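Local coordinates for G-protein alpha subunit Galpha7 (Naegleria fowleri, PDB 6NE6) that probably binds and hydrolyses GTP as the switch-like alpha subunit of a heterotrimeric G protein, relaying signals from membrane receptors, at residues 35-40 with 151-156. Sequence-based numbering, arbitrary orientation.
With EDO (1,2-ethanediol), chain I.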
loop_
_atom_site.group_PDB
_atom_site.type_symbol
_atom_site.label_atom_id
_atom_site.label_comp_id
_atom_site.label_asym_id
_atom_site.label_seq_id
_atom_site.Cartn_x
_atom_site.Cartn_y
_atom_site.Cartn_z
ATOM N N ASN A 35 2.923 -15.238 -12.587
ATOM C CA ASN A 35 3.801 -15.643 -11.502
ATOM C C ASN A 35 3.058 -15.528 -10.179
ATOM O O ASN A 35 3.527 -14.913 -9.218
ATOM C CB ASN A 35 5.065 -14.782 -11.538
ATOM C CG ASN A 35 6.134 -15.246 -10.563
ATOM O OD1 ASN A 35 6.194 -16.424 -10.184
ATOM N ND2 ASN A 35 7.000 -14.320 -10.165
ATOM N N GLY A 36 1.871 -16.126 -10.144
ATOM C CA GLY A 36 0.933 -15.951 -9.053
ATOM C C GLY A 36 1.294 -16.746 -7.811
ATOM O O GLY A 36 2.350 -17.368 -7.698
ATOM N N PHE A 37 0.383 -16.709 -6.851
ATOM C CA PHE A 37 0.698 -17.201 -5.518
ATOM C C PHE A 37 0.484 -18.700 -5.423
ATOM O O PHE A 37 -0.567 -19.224 -5.805
ATOM C CB PHE A 37 -0.152 -16.445 -4.504
ATOM C CG PHE A 37 -0.058 -14.967 -4.687
ATOM C CD1 PHE A 37 1.171 -14.336 -4.559
ATOM C CD2 PHE A 37 -1.167 -14.215 -5.036
ATOM C CE1 PHE A 37 1.289 -12.960 -4.751
ATOM C CE2 PHE A 37 -1.065 -12.830 -5.227
ATOM C CZ PHE A 37 0.164 -12.211 -5.085
ATOM N N THR A 38 1.498 -19.388 -4.919
ATOM C CA THR A 38 1.470 -20.830 -4.809
ATOM C C THR A 38 0.692 -21.259 -3.571
ATOM O O THR A 38 0.354 -20.456 -2.697
ATOM C CB THR A 38 2.890 -21.376 -4.745
ATOM O OG1 THR A 38 3.521 -20.912 -3.545
ATOM C CG2 THR A 38 3.689 -20.891 -5.950
ATOM N N THR A 39 0.399 -22.558 -3.502
ATOM C CA THR A 39 -0.290 -23.087 -2.331
ATOM C C THR A 39 0.540 -22.869 -1.066
ATOM O O THR A 39 0.000 -22.503 -0.013
ATOM C CB THR A 39 -0.604 -24.571 -2.548
ATOM O OG1 THR A 39 -1.621 -24.689 -3.556
ATOM C CG2 THR A 39 -1.099 -25.216 -1.280
ATOM N N GLU A 40 1.856 -23.071 -1.155
ATOM C CA GLU A 40 2.721 -22.813 -0.003
ATOM C C GLU A 40 2.655 -21.346 0.412
ATOM O O GLU A 40 2.511 -21.031 1.599
ATOM C CB GLU A 40 4.164 -23.213 -0.314
ATOM C CG GLU A 40 5.155 -22.970 0.840
ATOM C CD GLU A 40 6.568 -23.442 0.522
ATOM O OE1 GLU A 40 6.755 -24.095 -0.524
ATOM O OE2 GLU A 40 7.488 -23.169 1.323
ATOM N N GLU A 151 -6.916 -12.157 -4.479
ATOM C CA GLU A 151 -7.184 -10.787 -4.051
ATOM C C GLU A 151 -6.860 -10.594 -2.571
ATOM O O GLU A 151 -6.354 -9.534 -2.172
ATOM C CB GLU A 151 -8.644 -10.423 -4.340
ATOM C CG GLU A 151 -8.990 -8.991 -3.948
ATOM C CD GLU A 151 -10.385 -8.580 -4.368
ATOM O OE1 GLU A 151 -11.144 -9.456 -4.829
ATOM O OE2 GLU A 151 -10.716 -7.379 -4.235
ATOM N N ASP A 152 -7.115 -11.612 -1.744
ATOM C CA ASP A 152 -6.717 -11.540 -0.334
ATOM C C ASP A 152 -5.236 -11.217 -0.185
ATOM O O ASP A 152 -4.850 -10.414 0.671
ATOM C CB ASP A 152 -6.995 -12.858 0.385
ATOM C CG ASP A 152 -8.475 -13.154 0.560
ATOM O OD1 ASP A 152 -9.359 -12.299 0.267
ATOM O OD2 ASP A 152 -8.746 -14.286 1.003
ATOM N N VAL A 153 -4.393 -11.847 -1.010
ATOM C CA VAL A 153 -2.947 -11.675 -0.883
ATOM C C VAL A 153 -2.523 -10.294 -1.378
ATOM O O VAL A 153 -1.699 -9.618 -0.750
ATOM C CB VAL A 153 -2.202 -12.794 -1.634
ATOM C CG1 VAL A 153 -0.680 -12.518 -1.626
ATOM C CG2 VAL A 153 -2.498 -14.164 -1.011
ATOM N N VAL A 154 -3.072 -9.860 -2.507
ATOM C CA VAL A 154 -2.761 -8.539 -3.053
ATOM C C VAL A 154 -3.081 -7.455 -2.033
ATOM O O VAL A 154 -2.350 -6.471 -1.900
ATOM C CB VAL A 154 -3.530 -8.324 -4.367
ATOM C CG1 VAL A 154 -3.398 -6.880 -4.874
ATOM C CG2 VAL A 154 -3.045 -9.307 -5.433
ATOM N N ARG A 155 -4.163 -7.631 -1.284
ATOM C CA ARG A 155 -4.594 -6.616 -0.330
ATOM C C ARG A 155 -3.876 -6.687 1.015
ATOM O O ARG A 155 -4.059 -5.785 1.838
ATOM C CB ARG A 155 -6.101 -6.735 -0.118
ATOM C CG ARG A 155 -6.906 -6.231 -1.298
ATOM C CD ARG A 155 -8.360 -6.171 -0.939
ATOM N NE ARG A 155 -9.210 -5.714 -2.032
ATOM C CZ ARG A 155 -9.685 -4.477 -2.147
ATOM N NH1 ARG A 155 -9.389 -3.556 -1.237
ATOM N NH2 ARG A 155 -10.475 -4.168 -3.163
ATOM N N ALA A 156 -3.073 -7.715 1.261
ATOM C CA ALA A 156 -2.393 -7.879 2.539
ATOM C C ALA A 156 -1.055 -7.153 2.502
ATOM O O ALA A 156 -0.180 -7.501 1.703
ATOM C CB ALA A 156 -2.172 -9.355 2.843
HETATM C C1 EDO I . 0.119 -18.343 -12.846
HETATM O O1 EDO I . 0.131 -17.144 -12.063
HETATM C C2 EDO I . 1.115 -19.325 -12.246
HETATM O O2 EDO I . 0.860 -19.451 -10.840
#
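F37 lays one face of its ring over the CG1 methyl of V153, which stands 3.5 Å from the ring centroid and only 9° off the ring normal. This is a CH-pi contact, with the methyl centred over the ring instead of leaning on one side: CG1 is 3.6 Å from CZ of F37 and little farther from the other ring carbons. With CG1 anti to the backbone N (chi1 174°), that branch is the one placed over the ring; the two side chains slide past each other in opposite directions. A beta-branched valine suits a place where a compact methyl must meet a flat face with little freedom to swing. Phenylalanine offers that methyl a broad apolar face and keeps an edge for the next residue on the helix, V154, whose CG2 lies 4.0 Å from CE2 of F37. V154 is buried, a setting that favours its branched, apolar side chain. The contact between 35-40 and 151-156 is thus wholly apolar.

G36 gives its backbone N-H to O1 of the ethanediol, probably a crystallisation additive, at 2.8 Å from N. On the 151-156 segment, R155 and E151, four residues apart in sequence, form a salt bridge, NE to OE2 3.1 Å, and D152 is buried, its carboxylate held by R140, Y133 and Y146.

T38 is the N-cap of helix 39-66, so F37 sits in the connection just before that long helix, one of the links between the GTPase core and the helical domain of G-alpha subunits. Its ring also packs on K27, R30 and L31 of helix 22-32. V154 also touches L31, and V153 reaches I45 of helix 39-66, so helix 150-154 packs against both helices, ahead of strand 163-170 at the sheet's edge.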